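Long-range contacts in BB0689 (Borrelia burgdorferi, PDB 4D53), which is of unknown biochemical function but is an outer surface lipoprotein of the bacterial CAP superfamily: residues I55-M65 and L77-G85; D35-A46 and D111-K119. All coordinates share one frame; numbering follows the deposited sequence.

Contact 1: I55-M65 and L77-G85; sequences ITHTLFGTTPM and LTREILASG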
ATOM      1  N   ILE A  55      -2.547  -1.782 -13.360  1.00 19.89           N
ATOM      2  CA  ILE A  55      -2.154  -1.057 -12.238  1.00 21.79           C
ATOM      3  C   ILE A  55      -2.588   0.417 -12.491  1.00 19.99           C
ATOM      4  O   ILE A  55      -2.200   1.057 -13.497  1.00 21.74           O
ATOM      5  CB  ILE A  55      -0.609  -1.148 -12.055  1.00 23.75           C
ATOM      6  CG1 ILE A  55      -0.140  -2.570 -11.788  1.00 23.75           C
ATOM      7  CG2 ILE A  55      -0.207  -0.147 -11.023  1.00 24.46           C
ATOM      8  CD1 ILE A  55      -0.624  -3.105 -10.444  1.00 23.99           C
ATOM      9  N   THR A  56      -3.383   0.926 -11.602  1.00 21.18           N
ATOM     10  CA  THR A  56      -3.976   2.278 -11.743  1.00 20.82           C
ATOM     11  C   THR A  56      -4.507   2.717 -10.416  1.00 21.29           C
ATOM     12  O   THR A  56      -4.915   1.858  -9.606  1.00 21.64           O
ATOM     13  CB  THR A  56      -5.094   2.342 -12.811  1.00 22.86           C
ATOM     14  OG1 THR A  56      -5.682   3.650 -12.751  1.00 21.83           O
ATOM     15  CG2 THR A  56      -6.139   1.316 -12.547  1.00 22.59           C
ATOM     16  N   HIS A  57      -4.561   4.020 -10.157  1.00 20.19           N
ATOM     17  CA  HIS A  57      -5.121   4.540  -8.884  1.00 20.22           C
ATOM     18  C   HIS A  57      -6.633   4.757  -8.979  1.00 23.34           C
ATOM     19  O   HIS A  57      -7.259   5.036  -7.973  1.00 22.09           O
ATOM     20  CB  HIS A  57      -4.454   5.873  -8.494  1.00 22.91           C
ATOM     21  CG  HIS A  57      -3.005   5.734  -8.164  1.00 24.72           C
ATOM     22  ND1 HIS A  57      -2.569   5.272  -6.939  1.00 23.34           N
ATOM     23  CD2 HIS A  57      -1.890   6.062  -8.869  1.00 26.16           C
ATOM     24  CE1 HIS A  57      -1.243   5.330  -6.901  1.00 27.38           C
ATOM     25  NE2 HIS A  57      -0.808   5.777  -8.062  1.00 26.29           N
ATOM     26  N   THR A  58      -7.230   4.639 -10.179  1.00 22.10           N
ATOM     27  CA  THR A  58      -8.620   5.082 -10.387  1.00 23.61           C
ATOM     28  C   THR A  58      -9.515   4.013 -10.993  1.00 27.61           C
ATOM     29  O   THR A  58     -10.344   4.275 -11.846  1.00 28.03           O
ATOM     30  CB  THR A  58      -8.680   6.309 -11.324  1.00 26.56           C
ATOM     31  OG1 THR A  58      -8.040   5.967 -12.562  1.00 27.41           O
ATOM     32  CG2 THR A  58      -7.945   7.457 -10.651  1.00 31.07           C
ATOM     33  N   LEU A  59      -9.353   2.774 -10.576  1.00 27.41           N
ATOM     34  CA  LEU A  59     -10.124   1.704 -11.194  1.00 25.68           C
ATOM     35  C   LEU A  59     -11.631   1.823 -10.928  1.00 26.89           C
ATOM     36  O   LEU A  59     -12.064   2.123  -9.807  1.00 25.41           O
ATOM     37  CB  LEU A  59      -9.564   0.329 -10.843  1.00 24.70           C
ATOM     38  CG  LEU A  59     -10.316  -0.840 -11.517  1.00 25.16           C
ATOM     39  CD1 LEU A  59      -9.984  -0.811 -13.050  1.00 26.07           C
ATOM     40  CD2 LEU A  59      -9.817  -2.149 -10.966  1.00 28.13           C
ATOM     41  N   PHE A  60     -12.439   1.711 -11.995  1.00 26.34           N
ATOM     42  CA  PHE A  60     -13.898   1.889 -11.890  1.00 25.84           C
ATOM     43  C   PHE A  60     -14.382   3.180 -11.343  1.00 30.19           C
ATOM     44  O   PHE A  60     -15.387   3.193 -10.713  1.00 28.58           O
ATOM     45  CB  PHE A  60     -14.564   0.686 -11.192  1.00 27.83           C
ATOM     46  CG  PHE A  60     -14.140  -0.631 -11.776  1.00 29.04           C
ATOM     47  CD1 PHE A  60     -13.943  -0.749 -13.171  1.00 31.65           C
ATOM     48  CD2 PHE A  60     -13.966  -1.758 -10.994  1.00 32.06           C
ATOM     49  CE1 PHE A  60     -13.535  -1.915 -13.731  1.00 30.85           C
ATOM     50  CE2 PHE A  60     -13.554  -2.955 -11.561  1.00 29.02           C
ATOM     51  CZ  PHE A  60     -13.342  -3.037 -12.930  1.00 31.67           C
ATOM     52  N   GLY A  61     -13.687   4.285 -11.621  1.00 29.67           N
ATOM     53  CA  GLY A  61     -14.114   5.584 -11.221  1.00 31.65           C
ATOM     54  C   GLY A  61     -13.981   5.878  -9.725  1.00 33.34           C
ATOM     55  O   GLY A  61     -14.569   6.846  -9.250  1.00 36.10           O
ATOM     56  N   THR A  62     -13.263   5.041  -8.966  1.00 28.20           N
ATOM     57  CA  THR A  62     -12.986   5.314  -7.583  1.00 28.42           C
ATOM     58  C   THR A  62     -11.611   5.945  -7.416  1.00 32.24           C
ATOM     59  O   THR A  62     -10.775   5.935  -8.311  1.00 33.03           O
ATOM     60  CB  THR A  62     -13.043   4.037  -6.713  1.00 29.66           C
ATOM     61  OG1 THR A  62     -11.981   3.109  -7.048  1.00 26.59           O
ATOM     62  CG2 THR A  62     -14.405   3.343  -6.930  1.00 34.16           C
ATOM     63  N   THR A  63     -11.436   6.591  -6.294  1.00 31.08           N
ATOM     64  CA  THR A  63     -10.178   7.164  -5.893  1.00 31.92           C
ATOM     65  C   THR A  63      -9.721   6.497  -4.560  1.00 27.67           C
ATOM     66  O   THR A  63     -10.514   5.887  -3.854  1.00 30.45           O
ATOM     67  CB  THR A  63     -10.390   8.652  -5.668  1.00 34.92           C
ATOM     68  OG1 THR A  63      -9.156   9.247  -5.382  1.00 50.32           O
ATOM     69  CG2 THR A  63     -11.196   8.867  -4.481  1.00 31.29           C
ATOM     70  N   PRO A  64      -8.430   6.613  -4.195  1.00 28.01           N
ATOM     71  CA  PRO A  64      -8.011   6.033  -2.896  1.00 29.76           C
ATOM     72  C   PRO A  64      -8.835   6.506  -1.725  1.00 28.19           C
ATOM     73  O   PRO A  64      -9.265   5.668  -0.904  1.00 26.55           O
ATOM     74  CB  PRO A  64      -6.573   6.521  -2.759  1.00 31.54           C
ATOM     75  CG  PRO A  64      -6.120   6.670  -4.164  1.00 31.99           C
ATOM     76  CD  PRO A  64      -7.291   7.168  -4.928  1.00 30.26           C
ATOM     77  N   MET A  65      -9.061   7.818  -1.615  1.00 28.22           N
ATOM     78  CA  MET A  65      -9.924   8.338  -0.477  1.00 32.84           C
ATOM     79  C   MET A  65     -11.314   7.721  -0.443  1.00 31.37           C
ATOM     80  O   MET A  65     -11.806   7.293   0.597  1.00 35.46           O
ATOM     81  CB  MET A  65     -10.057   9.872  -0.501  1.00 40.26           C
ATOM     82  CG  MET A  65     -10.756  10.441   0.746  1.00 50.71           C
ATOM     83  SD  MET A  65      -9.595  11.211   1.903  1.00 70.04           S
ATOM     84  CE  MET A  65      -8.968  12.577   0.920  1.00 64.09           C
ATOM     85  N   LEU A  77      -7.246  12.473   5.250  1.00 41.85           N
ATOM     86  CA  LEU A  77      -6.085  12.663   4.393  1.00 38.69           C
ATOM     87  C   LEU A  77      -5.537  11.296   4.081  1.00 45.54           C
ATOM     88  O   LEU A  77      -5.370  10.525   5.007  1.00 38.87           O
ATOM     89  CB  LEU A  77      -5.037  13.411   5.132  1.00 47.83           C
ATOM     90  CG  LEU A  77      -4.137  14.189   4.195  1.00 51.89           C
ATOM     91  CD1 LEU A  77      -3.800  15.518   4.914  1.00 49.25           C
ATOM     92  CD2 LEU A  77      -2.954  13.302   3.824  1.00 52.33           C
ATOM     93  N   THR A  78      -5.227  11.024   2.800  1.00 38.00           N
ATOM     94  CA  THR A  78      -4.720   9.703   2.420  1.00 38.81           C
ATOM     95  C   THR A  78      -3.728   9.708   1.246  1.00 37.30           C
ATOM     96  O   THR A  78      -3.754  10.649   0.417  1.00 35.98           O
ATOM     97  CB  THR A  78      -5.882   8.804   2.079  1.00 43.42           C
ATOM     98  OG1 THR A  78      -5.390   7.456   2.005  1.00 58.80           O
ATOM     99  CG2 THR A  78      -6.505   9.229   0.740  1.00 41.99           C
ATOM    100  N   ARG A  79      -2.836   8.696   1.190  1.00 30.17           N
ATOM    101  CA  ARG A  79      -1.969   8.470  -0.001  1.00 28.75           C
ATOM    102  C   ARG A  79      -1.939   6.993  -0.330  1.00 25.34           C
ATOM    103  O   ARG A  79      -2.079   6.161   0.591  1.00 22.24           O
ATOM    104  CB  ARG A  79      -0.552   8.829   0.246  1.00 31.48           C
ATOM    105  CG  ARG A  79      -0.416  10.312   0.544  1.00 40.65           C
ATOM    106  CD  ARG A  79       0.745  10.497   1.430  1.00 39.60           C
ATOM    107  NE  ARG A  79       0.885  11.897   1.841  1.00 47.36           N
ATOM    108  CZ  ARG A  79       1.306  12.843   1.032  1.00 42.35           C
ATOM    109  NH1 ARG A  79       1.589  12.550  -0.232  1.00 39.47           N
ATOM    110  NH2 ARG A  79       1.512  14.066   1.492  1.00 41.49           N
ATOM    111  N   GLU A  80      -1.635   6.699  -1.595  1.00 21.21           N
ATOM    112  CA  GLU A  80      -1.611   5.306  -2.087  1.00 20.65           C
ATOM    113  C   GLU A  80      -0.402   5.123  -2.956  1.00 20.36           C
ATOM    114  O   GLU A  80      -0.149   5.976  -3.859  1.00 20.97           O
ATOM    115  CB  GLU A  80      -2.862   5.031  -2.894  1.00 20.90           C
ATOM    116  CG  GLU A  80      -2.830   3.646  -3.562  1.00 21.40           C
ATOM    117  CD  GLU A  80      -4.145   3.353  -4.288  1.00 24.93           C
ATOM    118  OE1 GLU A  80      -4.290   3.767  -5.478  1.00 23.89           O
ATOM    119  OE2 GLU A  80      -5.013   2.690  -3.656  1.00 24.77           O
ATOM    120  N   ILE A  81       0.359   4.045  -2.746  1.00 18.33           N
ATOM    121  CA  ILE A  81       1.401   3.646  -3.657  1.00 17.25           C
ATOM    122  C   ILE A  81       1.165   2.204  -4.134  1.00 19.77           C
ATOM    123  O   ILE A  81       0.776   1.359  -3.311  1.00 20.29           O
ATOM    124  CB  ILE A  81       2.833   3.808  -3.066  1.00 19.21           C
ATOM    125  CG1 ILE A  81       2.997   3.052  -1.775  1.00 18.04           C
ATOM    126  CG2 ILE A  81       3.148   5.334  -2.742  1.00 20.51           C
ATOM    127  CD1 ILE A  81       4.363   3.053  -1.070  1.00 19.47           C
ATOM    128  N   LEU A  82       1.498   1.947  -5.408  1.00 16.90           N
ATOM    129  CA  LEU A  82       1.383   0.674  -6.021  1.00 17.76           C
ATOM    130  C   LEU A  82       2.664   0.208  -6.547  1.00 18.76           C
ATOM    131  O   LEU A  82       3.524   1.029  -6.925  1.00 17.34           O
ATOM    132  CB  LEU A  82       0.339   0.782  -7.163  1.00 17.60           C
ATOM    133  CG  LEU A  82      -0.968   1.485  -6.835  1.00 19.68           C
ATOM    134  CD1 LEU A  82      -1.804   1.715  -8.065  1.00 20.64           C
ATOM    135  CD2 LEU A  82      -1.802   0.631  -5.844  1.00 19.62           C
ATOM    136  N   ALA A  83       2.815  -1.095  -6.726  1.00 15.64           N
ATOM    137  CA  ALA A  83       3.906  -1.713  -7.430  1.00 16.84           C
ATOM    138  C   ALA A  83       3.475  -3.039  -8.024  1.00 20.07           C
ATOM    139  O   ALA A  83       2.620  -3.704  -7.466  1.00 17.20           O
ATOM    140  CB  ALA A  83       5.139  -1.925  -6.577  1.00 17.91           C
ATOM    141  N   SER A  84       4.053  -3.386  -9.142  1.00 17.10           N
ATOM    142  CA  SER A  84       3.811  -4.692  -9.751  1.00 21.87           C
ATOM    143  C   SER A  84       5.024  -5.282 -10.392  1.00 20.60           C
ATOM    144  O   SER A  84       5.834  -4.601 -11.039  1.00 19.43           O
ATOM    145  CB  SER A  84       2.737  -4.502 -10.812  1.00 23.92           C
ATOM    146  OG  SER A  84       2.425  -5.657 -11.472  1.00 25.49           O
ATOM    147  N   GLY A  85       5.161  -6.600 -10.250  1.00 21.39           N
ATOM    148  CA  GLY A  85       6.255  -7.308 -10.790  1.00 19.63           C
ATOM    149  C   GLY A  85       7.609  -6.980 -10.175  1.00 25.97           C
ATOM    150  O   GLY A  85       8.640  -7.115 -10.841  1.00 25.18           O
TER
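His-57 and Glu-80 make the one hydrogen bond between segment 55-65 and the edge strand 75-84, a His-carboxylate pair within the CAP domain. His-57 ND1 donates to Glu-80 OE1 over 2.7 Å, N-H...O angle 152°; OE1 uses its anti lone pair and lies slightly out of the imidazole plane. Imidazole and carboxylate are nearly coplanar, 21° apart. Glu-80 reaches the ring because its CG stands anti to the backbone N (chi1 174°) and the chain runs on extended. Its other oxygen, OE2, forms a salt bridge with Arg-67, so the carboxylate is held through both oxygens.

Van der Waals packing does the rest. Leu-82 CD1 lies over one face of His-57, offset toward the rim, a CH-pi contact 3.9 Å from the ring centroid, and the same methyl touches Ile-55 CG2 at 3.8 Å. Ile-55 CG1 also packs on Ser-84 CB (3.6 Å). At the other end, Pro-64 CG rests against Glu-80, while Thr-78 CG2 meets Met-65 CA at 3.7 Å and the thioether alongside.

The loop and first turn of helix 64-69 thus cover one side of the edge strand, which pairs antiparallel with strand 125-134; helix 91-96 packs on its other side, against Ile-81 and Ala-83.

Contact 2: D35-A46 and D111-K119; sequences DDTLEKVAKEYA and DKIGGYRLK
The ring of Tyr-116 carries the aliphatic chain of Lys-43 across one face: Lys-43 CG sits 3.6 Å from the centroid of the Tyr-116 ring, only 3° off the normal, a CH-pi contact. The lysine is extended throughout, with its CG anti to the backbone N (chi1 -179°), and its CB, CG, CD and CE pass in turn from Tyr-116 CG toward the phenol end. At the ring's edge, near its plane, Ala-46 CB touches Tyr-116 CD2 at 3.8 Å. The same alanine meets Leu-118, whose CD2 lies 3.4 Å from Ala-46 O.

Farther back along the helix the packing tightens around two glycines. The bare CA of Gly-114 packs directly on the helix, 3.7 Å from Leu-38 CB and also against Glu-39 CG. Ala-42 CB rests on Gly-115 CA at 3.7 Å. This small-residue surface lets the axes approach to 5.8 Å, at an angle of 31°. Asp-35 has two roles: its side chain caps the helix, OD2 accepting from Leu-38 N, and its backbone N bonds the strand at Ile-113 O (2.8 Å).

Polar ends find partners elsewhere: Asp-35 OD1 pairs with Arg-134, Glu-39 bonds Tyr-17 of helix 10-26, and Lys-112 pairs with Glu-33. Strand 112-119 lies between strands 33-34 and 125-134; helix 36-52 packs on this sheet face of the CAP fold and reaches helix 64-69 through Leu-38 and Val-41.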
ATOM      1  N   ASP A  35      -2.882  -0.157  10.433  1.00 24.40           N
ATOM      2  CA  ASP A  35      -4.308   0.055  10.657  1.00 27.11           C
ATOM      3  C   ASP A  35      -5.116  -1.014   9.914  1.00 30.23           C
ATOM      4  O   ASP A  35      -4.927  -1.222   8.673  1.00 23.07           O
ATOM      5  CB  ASP A  35      -4.695   1.432  10.169  1.00 30.87           C
ATOM      6  CG  ASP A  35      -6.183   1.731  10.367  1.00 36.37           C
ATOM      7  OD1 ASP A  35      -6.519   2.183  11.459  1.00 35.89           O
ATOM      8  OD2 ASP A  35      -7.010   1.545   9.432  1.00 32.12           O
ATOM      9  N   ASP A  36      -6.009  -1.710  10.634  1.00 27.77           N
ATOM     10  CA  ASP A  36      -6.854  -2.733  10.030  1.00 30.50           C
ATOM     11  C   ASP A  36      -7.717  -2.279   8.900  1.00 23.34           C
ATOM     12  O   ASP A  36      -7.933  -3.046   7.955  1.00 29.33           O
ATOM     13  CB  ASP A  36      -7.812  -3.353  11.090  1.00 35.35           C
ATOM     14  CG  ASP A  36      -7.087  -4.117  12.155  1.00 43.13           C
ATOM     15  OD1 ASP A  36      -6.012  -4.669  11.888  1.00 48.39           O
ATOM     16  OD2 ASP A  36      -7.616  -4.165  13.290  1.00 48.19           O
ATOM     17  N   THR A  37      -8.315  -1.125   8.977  1.00 26.31           N
ATOM     18  CA  THR A  37      -9.131  -0.667   7.884  1.00 29.18           C
ATOM     19  C   THR A  37      -8.297  -0.452   6.620  1.00 29.29           C
ATOM     20  O   THR A  37      -8.751  -0.787   5.521  1.00 25.17           O
ATOM     21  CB  THR A  37      -9.895   0.594   8.238  1.00 33.09           C
ATOM     22  OG1 THR A  37     -10.710   0.309   9.368  1.00 37.00           O
ATOM     23  CG2 THR A  37     -10.799   1.062   7.197  1.00 32.26           C
ATOM     24  N   LEU A  38      -7.135   0.189   6.758  1.00 25.27           N
ATOM     25  CA  LEU A  38      -6.261   0.419   5.576  1.00 23.61           C
ATOM     26  C   LEU A  38      -5.822  -0.924   5.025  1.00 21.14           C
ATOM     27  O   LEU A  38      -5.772  -1.085   3.805  1.00 21.18           O
ATOM     28  CB  LEU A  38      -5.051   1.298   5.886  1.00 22.21           C
ATOM     29  CG  LEU A  38      -5.386   2.745   6.235  1.00 23.50           C
ATOM     30  CD1 LEU A  38      -4.091   3.538   6.439  1.00 23.10           C
ATOM     31  CD2 LEU A  38      -6.241   3.433   5.196  1.00 24.12           C
ATOM     32  N   GLU A  39      -5.490  -1.891   5.872  1.00 20.31           N
ATOM     33  CA  GLU A  39      -5.093  -3.197   5.373  1.00 21.80           C
ATOM     34  C   GLU A  39      -6.228  -3.878   4.560  1.00 27.15           C
ATOM     35  O   GLU A  39      -5.978  -4.501   3.530  1.00 21.24           O
ATOM     36  CB  GLU A  39      -4.652  -4.141   6.490  1.00 25.74           C
ATOM     37  CG  GLU A  39      -3.237  -3.842   6.989  1.00 26.12           C
ATOM     38  CD  GLU A  39      -2.661  -4.937   7.827  1.00 27.42           C
ATOM     39  OE1 GLU A  39      -3.446  -5.527   8.575  1.00 27.88           O
ATOM     40  OE2 GLU A  39      -1.447  -5.193   7.842  1.00 23.61           O
ATOM     41  N   LYS A  40      -7.463  -3.708   5.030  1.00 26.28           N
ATOM     42  CA  LYS A  40      -8.626  -4.331   4.348  1.00 28.66           C
ATOM     43  C   LYS A  40      -8.866  -3.647   2.985  1.00 22.45           C
ATOM     44  O   LYS A  40      -9.054  -4.335   1.985  1.00 23.55           O
ATOM     45  CB  LYS A  40      -9.884  -4.214   5.211  1.00 31.44           C
ATOM     46  CG  LYS A  40     -11.137  -4.881   4.614  1.00 34.79           C
ATOM     47  CD  LYS A  40     -12.486  -4.345   5.081  1.00 46.01           C
ATOM     48  CE  LYS A  40     -12.596  -4.270   6.589  1.00 51.94           C
ATOM     49  NZ  LYS A  40     -13.796  -3.446   6.968  1.00 63.58           N
ATOM     50  N   VAL A  41      -8.806  -2.337   2.943  1.00 22.17           N
ATOM     51  CA  VAL A  41      -9.004  -1.578   1.690  1.00 23.34           C
ATOM     52  C   VAL A  41      -7.894  -1.950   0.682  1.00 22.63           C
ATOM     53  O   VAL A  41      -8.193  -2.149  -0.484  1.00 21.89           O
ATOM     54  CB  VAL A  41      -9.059  -0.064   1.965  1.00 27.10           C
ATOM     55  CG1 VAL A  41      -9.191   0.762   0.698  1.00 29.69           C
ATOM     56  CG2 VAL A  41     -10.256   0.262   2.891  1.00 31.30           C
ATOM     57  N   ALA A  42      -6.638  -2.025   1.140  1.00 21.25           N
ATOM     58  CA  ALA A  42      -5.508  -2.354   0.262  1.00 20.82           C
ATOM     59  C   ALA A  42      -5.656  -3.736  -0.311  1.00 20.68           C
ATOM     60  O   ALA A  42      -5.372  -3.947  -1.493  1.00 19.60           O
ATOM     61  CB  ALA A  42      -4.185  -2.211   1.021  1.00 19.42           C
ATOM     62  N   LYS A  43      -6.078  -4.728   0.491  1.00 18.68           N
ATOM     63  CA  LYS A  43      -6.273  -6.043   0.010  1.00 19.88           C
ATOM     64  C   LYS A  43      -7.387  -6.165  -1.046  1.00 19.99           C
ATOM     65  O   LYS A  43      -7.191  -6.777  -2.092  1.00 21.56           O
ATOM     66  CB  LYS A  43      -6.536  -7.050   1.168  1.00 21.19           C
ATOM     67  CG  LYS A  43      -6.725  -8.487   0.702  1.00 23.40           C
ATOM     68  CD  LYS A  43      -6.975  -9.448   1.904  1.00 26.87           C
ATOM     69  CE  LYS A  43      -6.996 -10.906   1.480  1.00 28.55           C
ATOM     70  NZ  LYS A  43      -7.218 -11.784   2.647  1.00 33.23           N
ATOM     71  N   GLU A  44      -8.487  -5.490  -0.791  1.00 20.12           N
ATOM     72  CA  GLU A  44      -9.635  -5.550  -1.722  1.00 21.79           C
ATOM     73  C   GLU A  44      -9.260  -4.953  -3.061  1.00 20.50           C
ATOM     74  O   GLU A  44      -9.574  -5.492  -4.141  1.00 19.75           O
ATOM     75  CB  GLU A  44     -10.809  -4.777  -1.149  1.00 24.52           C
ATOM     76  CG  GLU A  44     -11.428  -5.536   0.030  1.00 33.46           C
ATOM     77  CD  GLU A  44     -12.800  -4.995   0.510  1.00 38.79           C
ATOM     78  OE1 GLU A  44     -13.393  -4.045  -0.133  1.00 38.63           O
ATOM     79  OE2 GLU A  44     -13.230  -5.580   1.554  1.00 49.01           O
ATOM     80  N   TYR A  45      -8.527  -3.842  -2.959  1.00 19.96           N
ATOM     81  CA  TYR A  45      -8.050  -3.152  -4.210  1.00 19.64           C
ATOM     82  C   TYR A  45      -6.990  -3.949  -4.970  1.00 18.20           C
ATOM     83  O   TYR A  45      -7.067  -4.072  -6.211  1.00 18.49           O
ATOM     84  CB  TYR A  45      -7.568  -1.744  -3.874  1.00 18.76           C
ATOM     85  CG  TYR A  45      -7.500  -0.889  -5.133  1.00 19.29           C
ATOM     86  CD1 TYR A  45      -8.609  -0.703  -5.949  1.00 21.44           C
ATOM     87  CD2 TYR A  45      -6.295  -0.243  -5.514  1.00 18.50           C
ATOM     88  CE1 TYR A  45      -8.556   0.099  -7.061  1.00 22.25           C
ATOM     89  CE2 TYR A  45      -6.237   0.562  -6.618  1.00 19.25           C
ATOM     90  CZ  TYR A  45      -7.373   0.746  -7.410  1.00 22.47           C
ATOM     91  OH  TYR A  45      -7.339   1.577  -8.512  1.00 22.11           O
ATOM     92  N   ALA A  46      -6.032  -4.549  -4.255  1.00 17.90           N
ATOM     93  CA  ALA A  46      -5.012  -5.309  -4.889  1.00 19.01           C
ATOM     94  C   ALA A  46      -5.651  -6.458  -5.710  1.00 17.62           C
ATOM     95  O   ALA A  46      -5.247  -6.791  -6.861  1.00 18.32           O
ATOM     96  CB  ALA A  46      -4.035  -5.893  -3.866  1.00 19.76           C
ATOM     97  N   ASP A 111      -0.653   9.221  10.023  1.00 23.25           N
ATOM     98  CA  ASP A 111      -0.162   8.467  11.132  1.00 24.77           C
ATOM     99  C   ASP A 111      -0.428   6.994  11.086  1.00 25.32           C
ATOM    100  O   ASP A 111       0.027   6.253  11.956  1.00 22.37           O
ATOM    101  CB  ASP A 111      -0.609   9.050  12.513  1.00 31.76           C
ATOM    102  CG  ASP A 111      -2.100   9.129  12.684  1.00 33.74           C
ATOM    103  OD1 ASP A 111      -2.862   8.838  11.763  1.00 27.30           O
ATOM    104  OD2 ASP A 111      -2.513   9.524  13.790  1.00 36.70           O
ATOM    105  N   LYS A 112      -1.161   6.550  10.073  1.00 23.12           N
ATOM    106  CA  LYS A 112      -1.527   5.140   9.923  1.00 21.21           C
ATOM    107  C   LYS A 112      -1.042   4.627   8.537  1.00 21.38           C
ATOM    108  O   LYS A 112      -1.062   5.361   7.589  1.00 22.29           O
ATOM    109  CB  LYS A 112      -3.053   4.993   9.948  1.00 25.22           C
ATOM    110  CG  LYS A 112      -3.707   5.522  11.238  1.00 23.98           C
ATOM    111  CD  LYS A 112      -3.237   4.842  12.490  1.00 26.09           C
ATOM    112  CE  LYS A 112      -3.820   5.509  13.756  1.00 33.32           C
ATOM    113  NZ  LYS A 112      -3.452   4.604  14.854  1.00 34.87           N
ATOM    114  N   ILE A 113      -0.720   3.346   8.482  1.00 20.47           N
ATOM    115  CA  ILE A 113      -0.347   2.641   7.261  1.00 22.77           C
ATOM    116  C   ILE A 113      -1.082   1.292   7.216  1.00 25.47           C
ATOM    117  O   ILE A 113      -1.324   0.622   8.259  1.00 23.42           O
ATOM    118  CB  ILE A 113       1.180   2.411   7.192  1.00 21.18           C
ATOM    119  CG1 ILE A 113       1.658   1.954   5.827  1.00 21.11           C
ATOM    120  CG2 ILE A 113       1.696   1.484   8.269  1.00 20.97           C
ATOM    121  CD1 ILE A 113       3.163   1.845   5.709  1.00 23.40           C
ATOM    122  N   GLY A 114      -1.361   0.844   6.000  1.00 20.27           N
ATOM    123  CA  GLY A 114      -1.834  -0.493   5.825  1.00 19.01           C
ATOM    124  C   GLY A 114      -1.645  -0.934   4.375  1.00 19.47           C
ATOM    125  O   GLY A 114      -1.909  -0.170   3.456  1.00 18.81           O
ATOM    126  N   GLY A 115      -1.171  -2.142   4.193  1.00 17.66           N
ATOM    127  CA  GLY A 115      -0.949  -2.640   2.826  1.00 19.39           C
ATOM    128  C   GLY A 115      -1.177  -4.076   2.641  1.00 21.69           C
ATOM    129  O   GLY A 115      -1.505  -4.850   3.615  1.00 18.83           O
ATOM    130  N   TYR A 116      -0.964  -4.509   1.426  1.00 16.74           N
ATOM    131  CA  TYR A 116      -1.210  -5.916   1.047  1.00 19.56           C
ATOM    132  C   TYR A 116      -0.357  -6.238  -0.170  1.00 19.50           C
ATOM    133  O   TYR A 116      -0.161  -5.362  -1.061  1.00 18.64           O
ATOM    134  CB  TYR A 116      -2.720  -6.162   0.785  1.00 19.65           C
ATOM    135  CG  TYR A 116      -3.028  -7.636   0.442  1.00 21.76           C
ATOM    136  CD1 TYR A 116      -3.026  -8.643   1.455  1.00 29.07           C
ATOM    137  CD2 TYR A 116      -3.198  -8.053  -0.867  1.00 20.15           C
ATOM    138  CE1 TYR A 116      -3.254  -9.996   1.149  1.00 29.96           C
ATOM    139  CE2 TYR A 116      -3.448  -9.398  -1.163  1.00 24.81           C
ATOM    140  CZ  TYR A 116      -3.450 -10.356  -0.151  1.00 28.98           C
ATOM    141  OH  TYR A 116      -3.671 -11.671  -0.538  1.00 32.28           O
ATOM    142  N   ARG A 117       0.141  -7.462  -0.231  1.00 18.04           N
ATOM    143  CA  ARG A 117       0.814  -8.014  -1.368  1.00 16.84           C
ATOM    144  C   ARG A 117      -0.033  -9.159  -1.932  1.00 22.66           C
ATOM    145  O   ARG A 117      -0.256 -10.172  -1.277  1.00 20.51           O
ATOM    146  CB  ARG A 117       2.223  -8.464  -1.079  1.00 18.76           C
ATOM    147  CG  ARG A 117       3.007  -8.906  -2.308  1.00 19.20           C
ATOM    148  CD  ARG A 117       4.220  -9.749  -2.009  1.00 21.02           C
ATOM    149  NE  ARG A 117       5.141  -9.858  -3.140  1.00 19.73           N
ATOM    150  CZ  ARG A 117       6.383 -10.382  -3.098  1.00 23.32           C
ATOM    151  NH1 ARG A 117       6.867 -10.960  -2.007  1.00 25.64           N
ATOM    152  NH2 ARG A 117       7.173 -10.384  -4.162  1.00 23.90           N
ATOM    153  N   LEU A 118      -0.503  -8.970  -3.151  1.00 17.92           N
ATOM    154  CA  LEU A 118      -1.148 -10.067  -3.957  1.00 18.91           C
ATOM    155  C   LEU A 118      -0.143 -10.824  -4.750  1.00 21.49           C
ATOM    156  O   LEU A 118       0.639 -10.279  -5.549  1.00 19.09           O
ATOM    157  CB  LEU A 118      -2.251  -9.480  -4.842  1.00 20.21           C
ATOM    158  CG  LEU A 118      -2.819 -10.522  -5.815  1.00 20.08           C
ATOM    159  CD1 LEU A 118      -3.657 -11.529  -5.029  1.00 21.27           C
ATOM    160  CD2 LEU A 118      -3.668  -9.772  -6.798  1.00 24.07           C
ATOM    161  N   LYS A 119       0.012 -12.134  -4.438  1.00 18.99           N
ATOM    162  CA  LYS A 119       0.942 -12.969  -5.163  1.00 22.26           C
ATOM    163  C   LYS A 119       0.182 -14.243  -5.490  1.00 25.38           C
ATOM    164  O   LYS A 119      -0.517 -14.817  -4.609  1.00 24.96           O
ATOM    165  CB  LYS A 119       2.133 -13.159  -4.301  1.00 27.81           C
ATOM    166  CG  LYS A 119       3.350 -13.671  -4.940  1.00 38.59           C
ATOM    167  CD  LYS A 119       4.471 -13.717  -3.929  1.00 44.20           C
ATOM    168  CE  LYS A 119       5.551 -14.558  -4.585  1.00 52.77           C
ATOM    169  NZ  LYS A 119       6.767 -14.748  -3.762  1.00 57.17           N
TER

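Overall arrangement
Both contacts cover the same mixed sheet, but at different depths. Contact 2 is the buried one, joining helix 36-52 to the inner strand 112-119 by close packing of glycines, alanines and aliphatic chains. Contact 1 lies nearer the surface, on the edge strand 75-84, and depends more on polar chemistry, a histidine-carboxylate bond backed by an arginine. Their centres are 11 Å apart, and Tyr-45 of helix 36-52 links them: Tyr-45 OH lies 2.7 Å from Thr-56 O, a probable hydrogen bond, and 3.1 Å from Leu-59 N, so a helix lying on the sheet also contacts the loop, within one CAP domain.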